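PDB 4PXE: ureidoglycolate hydrolase from Arabidopsis thaliana, which hydrolyses (S)-ureidoglycolate to glyoxylate, ammonium and carbon dioxide in purine breakdown, as a homodimeric, manganese-dependent amidohydrolase of the peptidase M20 family. Local coordinates for residues A[53-58]-A[108-112]; A[88-94]-A[132-138]; A[102-107]-A[207-211]. One frame throughout, in Å; residues are numbered along the deposited sequence.

Interaction 1: residues A[53-58]-A[108-112]; sequences YVKNLM and VLGAI
Ile-112 and Leu-109 reach from helix 105-120 toward helix 45-60, and each puts one methyl, CD1 of Ile-112 and CD2 of Leu-109, among side chains of the other helix. CD1 of Ile-112 sits 3.8 Å from CG of Met-58, whose side chain it crosses at about a right angle, and it also touches CB of Leu-57 and CG1 of Val-54. The Ile-112 side chain is extended (chi2 172°), which carries that methyl outward into the group of three. Leu-109 comes in at a slant: its CD2 lies 3.6 Å from CD1 of Leu-57 and approaches the Tyr-53 ring at the edge, near the ring plane, with CE1 4.4 Å away. Val-54 and Val-108 meet crosswise through their CG1 methyls, 3.9 Å apart. The two helices, 11° apart in direction and 10.5 Å between short axes, pack side by side on one face of the sheet, over strand 129-133: Leu-133 touches Val-54 and Val-108, and Ile-131 touches Met-58 and Ile-112. The hydroxyl of Tyr-53 turns to Glu-26 of helix 17-28. Every contact between the segments' side chains is apolar, so shape and exclusion of water, with no directional bond, account for the fit.

Interaction 2: residues A[88-94]-A[132-138]; sequences ATGSHID and ILFTSEE. With MN (manganese (II) ion), chain C; MN (manganese (II) ion), chain D; GLV (glyoxylic acid), chain E.
The dinuclear manganese site of this M20-family hydrolase is built partly on the loops that follow two neighbouring parallel strands, 86-91 and 129-133. They pair through bonds such as Ile-132 N to Thr-89 O and Phe-134 N to Ser-91 O. A CB on Gly-90 would clash with Ile-132 O. Beyond the strands, His-92 gives NE2 to one manganese (2.3 Å) and Glu-138 gives OE2 to the other (2.2 Å), with water 2 bridging the ions. Glu-137 runs along one face of the imidazole, its CB 3.5 Å from CG of His-92 and OE1 over that face toward the rim, the carboxylate turned 31° from the ring. OE1 also accepts from water 2, while OE2 approaches O1 of the bound glyoxylate. Glu-138 OE1 is hydrogen-bonded to Asn-294 ND2 of the second subunit, so the site spans the dimer interface. Asp-94 CG lies between its backbone N and carbonyl carbon (chi1 59°), which brings the carboxylate to the loop bearing both glutamates. OD1 takes a nearly straight bond from Glu-137 N (3.0 Å, 171°), and OD2 is gripped from opposite faces of its plane by Glu-138 N, on the syn side, and Ser-136 OG at 2.7 Å.

Interaction 3: residues A[102-107]-A[207-211]; sequences YDGVVG and LHIEQ. With MN (manganese (II) ion), chain C; MN (manganese (II) ion), chain D.
Asp-103 and His-208 meet at a shared manganese ion. From CB, the aspartate side chain holds CG anti to its own backbone N (chi1 179°), and this torsion sends the carboxylate in between the two metals, with CG 3.3 Å from one manganese and 3.2 Å from the other. OD1 binds the first ion at 2.2 Å and lies at the edge of the imidazole of His-208, near the ring plane, although the carboxylate and ring planes are 63° apart. OD2 binds the second ion, also at 2.2 Å. This bridging carboxylate is the common link of the dinuclear centre of M20 hydrolases; His-92 completes the protein ligands of the first metal, and Glu-138 and His-402 those of the second. His-208 binds the first ion through NE2, and its rotation is fixed from the other nitrogen: ND1 donates to the carbonyl of Ile-209 at 170°, in the carbonyl plane and close to the ring plane. NE2 of Gln-211 is held by Ser-401 OG. CG2 of Ile-209 touches Tyr-102 CB (4.0 Å) and Val-106 CG2, while CD1 packs against the backbone at Asp-103 N. Replacing Ile-209 by alanine removes both of these branches and is likely to open a gap beside Tyr-102 and Val-106 and leave the backbone that carries Asp-103 less firmly backed. Val-106 also sets CG1 3.9 Å from CD2 of Leu-207. Water 7 accepts from Gly-107 N and donates to Leu-207 O, stitching the start of helix 105-120 to strand 201-209.

The segments alternate along the chain: 53-58, 88-94, 102-107, 108-112, 132-138 and 207-211. Segment 102-107 runs straight into 108-112, so helix 105-120 joins interactions 1 and 3. Strands 86-91 and 201-209 are neighbours in a sheet, and strand 129-133 flanks 86-91 as well. The centres of interactions 1 and 2 lie about 11 Å apart, as do those of 2 and 3; 1 and 3 are about 14 Å apart. Val-108 of interaction 1 packs against Ser-91 and Ile-93 of interaction 2, and its side chain lies about 9 Å from a manganese. Interactions 2 and 3 share both manganese ions and supply most of their protein ligands, His-402 coming from outside.

Interaction 1: residues A[53-58]-A[108-112]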
loop_
_atom_site.group_PDB
_atom_site.type_symbol
_atom_site.label_atom_id
_atom_site.label_comp_id
_atom_site.label_asym_id
_atom_site.label_seq_id
_atom_site.Cartn_x
_atom_site.Cartn_y
_atom_site.Cartn_z
ATOM N N TYR A 53 11.775 28.820 3.602
ATOM C CA TYR A 53 13.227 28.887 3.497
ATOM C C TYR A 53 13.621 29.579 2.195
ATOM O O TYR A 53 14.458 30.479 2.189
ATOM C CB TYR A 53 13.810 27.469 3.567
ATOM C CG TYR A 53 15.320 27.391 3.539
ATOM C CD1 TYR A 53 16.006 27.377 2.331
ATOM C CD2 TYR A 53 16.057 27.303 4.711
ATOM C CE1 TYR A 53 17.394 27.290 2.295
ATOM C CE2 TYR A 53 17.444 27.216 4.685
ATOM C CZ TYR A 53 18.100 27.210 3.469
ATOM O OH TYR A 53 19.474 27.123 3.431
ATOM N N VAL A 54 12.989 29.181 1.094
ATOM C CA VAL A 54 13.268 29.779 -0.206
ATOM C C VAL A 54 12.847 31.255 -0.290
ATOM O O VAL A 54 13.594 32.096 -0.792
ATOM C CB VAL A 54 12.619 28.962 -1.355
ATOM C CG1 VAL A 54 12.749 29.703 -2.670
ATOM C CG2 VAL A 54 13.276 27.587 -1.460
ATOM N N LYS A 55 11.655 31.571 0.207
ATOM C CA LYS A 55 11.195 32.957 0.210
ATOM C C LYS A 55 12.139 33.864 1.011
ATOM O O LYS A 55 12.386 35.005 0.617
ATOM C CB LYS A 55 9.749 33.052 0.716
ATOM C CG LYS A 55 8.728 32.661 -0.356
ATOM C CD LYS A 55 7.280 32.791 0.116
ATOM C CE LYS A 55 6.883 31.652 1.042
ATOM N NZ LYS A 55 5.472 31.815 1.552
ATOM N N ASN A 56 12.675 33.346 2.116
ATOM C CA ASN A 56 13.658 34.080 2.910
ATOM C C ASN A 56 14.915 34.383 2.097
ATOM O O ASN A 56 15.408 35.516 2.086
ATOM C CB ASN A 56 13.988 33.318 4.197
ATOM C CG ASN A 56 14.997 34.040 5.061
ATOM O OD1 ASN A 56 16.126 33.584 5.226
ATOM N ND2 ASN A 56 14.593 35.176 5.622
ATOM N N LEU A 57 15.415 33.380 1.380
ATOM C CA LEU A 57 16.569 33.600 0.510
ATOM C C LEU A 57 16.290 34.601 -0.613
ATOM O O LEU A 57 17.146 35.413 -0.952
ATOM C CB LEU A 57 17.061 32.275 -0.079
ATOM C CG LEU A 57 17.663 31.274 0.904
ATOM C CD1 LEU A 57 18.175 30.061 0.155
ATOM C CD2 LEU A 57 18.784 31.927 1.695
ATOM N N MET A 58 15.093 34.546 -1.193
ATOM C CA MET A 58 14.726 35.490 -2.240
ATOM C C MET A 58 14.722 36.919 -1.705
ATOM O O MET A 58 15.220 37.836 -2.354
ATOM C CB MET A 58 13.350 35.160 -2.815
ATOM C CG MET A 58 13.308 33.924 -3.698
ATOM S SD MET A 58 11.647 33.758 -4.386
ATOM C CE MET A 58 11.871 32.369 -5.522
ATOM N N VAL A 108 16.371 25.989 -8.234
ATOM C CA VAL A 108 15.753 27.026 -7.407
ATOM C C VAL A 108 16.825 27.756 -6.584
ATOM O O VAL A 108 17.013 28.979 -6.718
ATOM C CB VAL A 108 14.661 26.453 -6.476
ATOM C CG1 VAL A 108 14.115 27.551 -5.557
ATOM C CG2 VAL A 108 13.526 25.834 -7.283
ATOM N N LEU A 109 17.549 27.017 -5.747
ATOM C CA LEU A 109 18.656 27.609 -4.995
ATOM C C LEU A 109 19.750 28.134 -5.915
ATOM O O LEU A 109 20.352 29.181 -5.649
ATOM C CB LEU A 109 19.239 26.615 -3.988
ATOM C CG LEU A 109 18.269 26.142 -2.900
ATOM C CD1 LEU A 109 18.937 25.179 -1.942
ATOM C CD2 LEU A 109 17.699 27.312 -2.137
ATOM N N GLY A 110 19.980 27.433 -7.020
ATOM C CA GLY A 110 20.976 27.858 -7.983
ATOM C C GLY A 110 20.561 29.121 -8.718
ATOM O O GLY A 110 21.406 29.937 -9.081
ATOM N N ALA A 111 19.261 29.315 -8.923
ATOM C CA ALA A 111 18.778 30.535 -9.569
ATOM C C ALA A 111 18.959 31.722 -8.634
ATOM O O ALA A 111 19.342 32.814 -9.066
ATOM C CB ALA A 111 17.323 30.400 -9.981
ATOM N N ILE A 112 18.683 31.516 -7.355
ATOM C CA ILE A 112 18.896 32.574 -6.364
ATOM C C ILE A 112 20.387 32.908 -6.293
ATOM O O ILE A 112 20.767 34.082 -6.284
ATOM C CB ILE A 112 18.322 32.194 -4.982
ATOM C CG1 ILE A 112 16.807 31.984 -5.088
ATOM C CG2 ILE A 112 18.638 33.287 -3.958
ATOM C CD1 ILE A 112 16.159 31.428 -3.830
#

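Interaction 2: residues A[88-94]-A[132-138]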
loop_
_atom_site.group_PDB
_atom_site.type_symbol
_atom_site.label_atom_id
_atom_site.label_comp_id
_atom_site.label_asym_id
_atom_site.label_seq_id
_atom_site.Cartn_x
_atom_site.Cartn_y
_atom_site.Cartn_z
ATOM N N ALA A 88 12.849 34.835 -17.302
ATOM C CA ALA A 88 12.459 34.010 -16.164
ATOM C C ALA A 88 13.333 32.769 -16.034
ATOM O O ALA A 88 13.851 32.253 -17.022
ATOM C CB ALA A 88 10.983 33.606 -16.272
ATOM N N THR A 89 13.484 32.296 -14.803
ATOM C CA THR A 89 14.183 31.041 -14.563
ATOM C C THR A 89 13.622 30.412 -13.308
ATOM O O THR A 89 13.175 31.115 -12.409
ATOM C CB THR A 89 15.712 31.242 -14.406
ATOM O OG1 THR A 89 16.366 29.963 -14.301
ATOM C CG2 THR A 89 16.033 32.078 -13.163
ATOM N N GLY A 90 13.645 29.087 -13.225
ATOM C CA GLY A 90 13.199 28.460 -12.000
ATOM C C GLY A 90 12.999 26.970 -12.112
ATOM O O GLY A 90 13.267 26.374 -13.151
ATOM N N SER A 91 12.522 26.380 -11.025
ATOM C CA SER A 91 12.353 24.935 -10.929
ATOM C C SER A 91 11.467 24.629 -9.721
ATOM O O SER A 91 10.755 25.512 -9.222
ATOM C CB SER A 91 13.725 24.248 -10.810
ATOM O OG SER A 91 13.670 22.869 -11.156
ATOM N N HIS A 92 11.516 23.388 -9.249
ATOM C CA HIS A 92 10.629 22.945 -8.167
ATOM C C HIS A 92 11.440 22.508 -6.949
ATOM O O HIS A 92 12.645 22.239 -7.054
ATOM C CB HIS A 92 9.788 21.759 -8.645
ATOM C CG HIS A 92 10.609 20.559 -8.995
ATOM N ND1 HIS A 92 10.753 19.481 -8.145
ATOM C CD2 HIS A 92 11.358 20.284 -10.087
ATOM C CE1 HIS A 92 11.557 18.594 -8.702
ATOM N NE2 HIS A 92 11.932 19.054 -9.881
ATOM N N ILE A 93 10.797 22.428 -5.790
ATOM C CA ILE A 93 11.461 21.860 -4.621
ATOM C C ILE A 93 10.721 20.669 -4.022
ATOM O O ILE A 93 11.185 20.089 -3.039
ATOM C CB ILE A 93 11.725 22.909 -3.518
ATOM C CG1 ILE A 93 10.404 23.476 -2.984
ATOM C CG2 ILE A 93 12.661 24.009 -4.028
ATOM C CD1 ILE A 93 10.596 24.612 -1.984
ATOM N N ASP A 94 9.582 20.291 -4.592
ATOM C CA ASP A 94 8.968 19.059 -4.101
ATOM C C ASP A 94 9.822 17.844 -4.482
ATOM O O ASP A 94 10.607 17.901 -5.435
ATOM C CB ASP A 94 7.463 18.921 -4.446
ATOM C CG ASP A 94 7.153 18.949 -5.944
ATOM O OD1 ASP A 94 7.900 19.541 -6.751
ATOM O OD2 ASP A 94 6.084 18.406 -6.303
ATOM N N ILE A 132 11.244 31.745 -10.554
ATOM C CA ILE A 132 9.985 31.078 -10.267
ATOM C C ILE A 132 10.237 29.807 -9.472
ATOM O O ILE A 132 10.986 28.926 -9.908
ATOM C CB ILE A 132 9.223 30.698 -11.555
ATOM C CG1 ILE A 132 8.997 31.923 -12.446
ATOM C CG2 ILE A 132 7.895 30.050 -11.202
ATOM C CD1 ILE A 132 8.399 31.588 -13.792
ATOM N N LEU A 133 9.628 29.721 -8.299
ATOM C CA LEU A 133 9.523 28.452 -7.593
ATOM C C LEU A 133 8.161 27.891 -7.941
ATOM O O LEU A 133 7.143 28.378 -7.453
ATOM C CB LEU A 133 9.673 28.646 -6.083
ATOM C CG LEU A 133 9.284 27.453 -5.202
ATOM C CD1 LEU A 133 9.984 26.166 -5.649
ATOM C CD2 LEU A 133 9.596 27.750 -3.739
ATOM N N PHE A 134 8.127 26.892 -8.816
ATOM C CA PHE A 134 6.853 26.289 -9.192
ATOM C C PHE A 134 6.249 25.586 -7.983
ATOM O O PHE A 134 6.970 25.014 -7.163
ATOM C CB PHE A 134 7.054 25.346 -10.375
ATOM C CG PHE A 134 7.502 26.060 -11.620
ATOM C CD1 PHE A 134 6.572 26.631 -12.475
ATOM C CD2 PHE A 134 8.849 26.198 -11.917
ATOM C CE1 PHE A 134 6.977 27.313 -13.611
ATOM C CE2 PHE A 134 9.261 26.878 -13.062
ATOM C CZ PHE A 134 8.326 27.432 -13.908
ATOM N N THR A 135 4.931 25.666 -7.837
ATOM C CA THR A 135 4.306 25.220 -6.604
ATOM C C THR A 135 4.492 23.719 -6.352
ATOM O O THR A 135 4.575 23.277 -5.210
ATOM C CB THR A 135 2.809 25.625 -6.542
ATOM O OG1 THR A 135 2.370 25.594 -5.179
ATOM C CG2 THR A 135 1.934 24.722 -7.414
ATOM N N SER A 136 4.570 22.952 -7.436
ATOM C CA SER A 136 4.825 21.517 -7.380
ATOM C C SER A 136 5.056 21.053 -8.799
ATOM O O SER A 136 4.365 21.507 -9.715
ATOM C CB SER A 136 3.622 20.777 -6.788
ATOM O OG SER A 136 3.663 19.400 -7.122
ATOM N N GLU A 137 6.016 20.149 -8.991
ATOM C CA GLU A 137 6.255 19.571 -10.304
ATOM C C GLU A 137 6.014 18.063 -10.294
ATOM O O GLU A 137 5.721 17.465 -11.331
ATOM C CB GLU A 137 7.683 19.894 -10.769
ATOM C CG GLU A 137 8.016 19.426 -12.176
ATOM C CD GLU A 137 8.635 18.048 -12.230
ATOM O OE1 GLU A 137 8.988 17.475 -11.170
ATOM O OE2 GLU A 137 8.760 17.525 -13.361
ATOM N N GLU A 138 6.164 17.439 -9.128
ATOM C CA GLU A 138 6.018 15.985 -9.029
ATOM C C GLU A 138 4.551 15.569 -8.889
ATOM O O GLU A 138 3.761 16.293 -8.287
ATOM C CB GLU A 138 6.856 15.438 -7.873
ATOM C CG GLU A 138 8.338 15.765 -8.002
ATOM C CD GLU A 138 9.067 14.868 -8.956
ATOM O OE1 GLU A 138 8.449 14.135 -9.760
ATOM O OE2 GLU A 138 10.313 14.895 -8.874
HETATM MN MN MN C . 12.991 17.835 -11.520
HETATM MN MN MN D . 11.801 14.435 -10.369
HETATM C C1 GLV E . 9.621 14.226 -13.028
HETATM O O1 GLV E . 10.113 15.421 -13.529
HETATM C C2 GLV E . 9.788 13.066 -13.944
HETATM O O2 GLV E . 10.354 13.246 -15.070
HETATM O O3 GLV E . 9.371 11.923 -13.591
HETATM O O HOH W 1 8.044 22.922 -5.706
HETATM O O HOH W 2 11.359 16.372 -11.169
HETATM O O HOH W 3 12.038 19.051 -13.126
HETATM O O HOH W 4 13.110 16.286 -13.450
HETATM O O HOH W 5 12.644 14.026 -11.940
#

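Interaction 3: residues A[102-107]-A[207-211]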
loop_
_atom_site.group_PDB
_atom_site.type_symbol
_atom_site.label_atom_id
_atom_site.label_comp_id
_atom_site.label_asym_id
_atom_site.label_seq_id
_atom_site.Cartn_x
_atom_site.Cartn_y
_atom_site.Cartn_z
ATOM N N TYR A 102 18.822 16.961 -4.927
ATOM C CA TYR A 102 19.288 17.831 -6.022
ATOM C C TYR A 102 18.245 18.078 -7.114
ATOM O O TYR A 102 18.219 19.155 -7.723
ATOM C CB TYR A 102 20.590 17.268 -6.633
ATOM C CG TYR A 102 21.726 17.185 -5.639
ATOM C CD1 TYR A 102 22.621 18.243 -5.488
ATOM C CD2 TYR A 102 21.895 16.053 -4.845
ATOM C CE1 TYR A 102 23.649 18.178 -4.563
ATOM C CE2 TYR A 102 22.920 15.980 -3.923
ATOM C CZ TYR A 102 23.794 17.047 -3.791
ATOM O OH TYR A 102 24.821 16.984 -2.865
ATOM N N ASP A 103 17.387 17.089 -7.342
ATOM C CA ASP A 103 16.317 17.211 -8.328
ATOM C C ASP A 103 15.451 18.429 -8.012
ATOM O O ASP A 103 14.941 18.563 -6.903
ATOM C CB ASP A 103 15.496 15.922 -8.296
ATOM C CG ASP A 103 14.346 15.938 -9.246
ATOM O OD1 ASP A 103 14.343 16.724 -10.200
ATOM O OD2 ASP A 103 13.425 15.133 -9.043
ATOM N N GLY A 104 15.327 19.341 -8.974
ATOM C CA GLY A 104 14.567 20.574 -8.778
ATOM C C GLY A 104 15.276 21.641 -7.953
ATOM O O GLY A 104 15.389 22.812 -8.357
ATOM N N VAL A 105 15.751 21.223 -6.782
ATOM C CA VAL A 105 16.339 22.154 -5.823
ATOM C C VAL A 105 17.511 22.941 -6.417
ATOM O O VAL A 105 17.623 24.145 -6.187
ATOM C CB VAL A 105 16.772 21.432 -4.530
ATOM C CG1 VAL A 105 17.421 22.406 -3.571
ATOM C CG2 VAL A 105 15.568 20.778 -3.861
ATOM N N VAL A 106 18.357 22.283 -7.205
ATOM C CA VAL A 106 19.481 22.995 -7.827
ATOM C C VAL A 106 19.027 24.186 -8.673
ATOM O O VAL A 106 19.645 25.254 -8.622
ATOM C CB VAL A 106 20.365 22.054 -8.672
ATOM C CG1 VAL A 106 21.381 22.850 -9.498
ATOM C CG2 VAL A 106 21.067 21.023 -7.769
ATOM N N GLY A 107 17.930 24.033 -9.414
ATOM C CA GLY A 107 17.444 25.125 -10.244
ATOM C C GLY A 107 16.706 26.223 -9.501
ATOM O O GLY A 107 16.443 27.286 -10.075
ATOM N N LEU A 207 17.742 25.483 -14.903
ATOM C CA LEU A 207 18.967 24.757 -14.560
ATOM C C LEU A 207 18.554 23.468 -13.842
ATOM O O LEU A 207 17.714 23.520 -12.944
ATOM C CB LEU A 207 19.816 25.633 -13.639
ATOM C CG LEU A 207 21.021 24.971 -12.956
ATOM C CD1 LEU A 207 22.056 24.478 -13.968
ATOM C CD2 LEU A 207 21.640 25.929 -11.957
ATOM N N HIS A 208 19.115 22.323 -14.226
ATOM C CA HIS A 208 18.675 21.045 -13.652
ATOM C C HIS A 208 19.783 20.004 -13.756
ATOM O O HIS A 208 20.565 20.006 -14.715
ATOM C CB HIS A 208 17.398 20.540 -14.368
ATOM C CG HIS A 208 16.556 19.605 -13.541
ATOM N ND1 HIS A 208 16.923 18.303 -13.268
ATOM C CD2 HIS A 208 15.363 19.793 -12.924
ATOM C CE1 HIS A 208 15.998 17.731 -12.516
ATOM N NE2 HIS A 208 15.041 18.614 -12.293
ATOM N N ILE A 209 19.868 19.109 -12.774
ATOM C CA ILE A 209 20.769 17.969 -12.936
ATOM C C ILE A 209 20.339 17.134 -14.143
ATOM O O ILE A 209 19.146 17.034 -14.457
ATOM C CB ILE A 209 20.865 17.105 -11.667
ATOM C CG1 ILE A 209 19.501 16.493 -11.305
ATOM C CG2 ILE A 209 21.407 17.932 -10.510
ATOM C CD1 ILE A 209 19.582 15.373 -10.239
ATOM N N GLU A 210 21.307 16.533 -14.824
ATOM C CA GLU A 210 20.997 15.783 -16.036
ATOM C C GLU A 210 20.010 14.631 -15.813
ATOM O O GLU A 210 19.179 14.354 -16.682
ATOM C CB GLU A 210 22.280 15.205 -16.643
ATOM C CG GLU A 210 22.022 14.407 -17.921
ATOM C CD GLU A 210 23.207 13.585 -18.370
ATOM O OE1 GLU A 210 24.351 13.999 -18.089
ATOM O OE2 GLU A 210 22.996 12.529 -19.015
ATOM N N GLN A 211 20.115 13.952 -14.666
ATOM C CA GLN A 211 19.359 12.717 -14.412
ATOM C C GLN A 211 19.709 11.642 -15.438
ATOM O O GLN A 211 18.878 10.796 -15.796
ATOM C CB GLN A 211 17.848 12.989 -14.342
ATOM C CG GLN A 211 17.527 14.079 -13.342
ATOM C CD GLN A 211 16.053 14.383 -13.234
ATOM O OE1 GLN A 211 15.465 14.983 -14.136
ATOM N NE2 GLN A 211 15.452 14.027 -12.105
HETATM MN MN MN C . 12.991 17.835 -11.520
HETATM MN MN MN D . 11.801 14.435 -10.369
HETATM O O HOH W 6 18.042 19.728 -10.539
HETATM O O HOH W 7 16.542 22.032 -11.001
HETATM O O HOH W 8 16.773 27.447 -12.871
HETATM O O HOH W 4 13.110 16.286 -13.450
HETATM O O HOH W 5 12.644 14.026 -11.940
HETATM O O HOH W 3 12.038 19.051 -13.126
HETATM O O HOH W 2 11.359 16.372 -11.169
#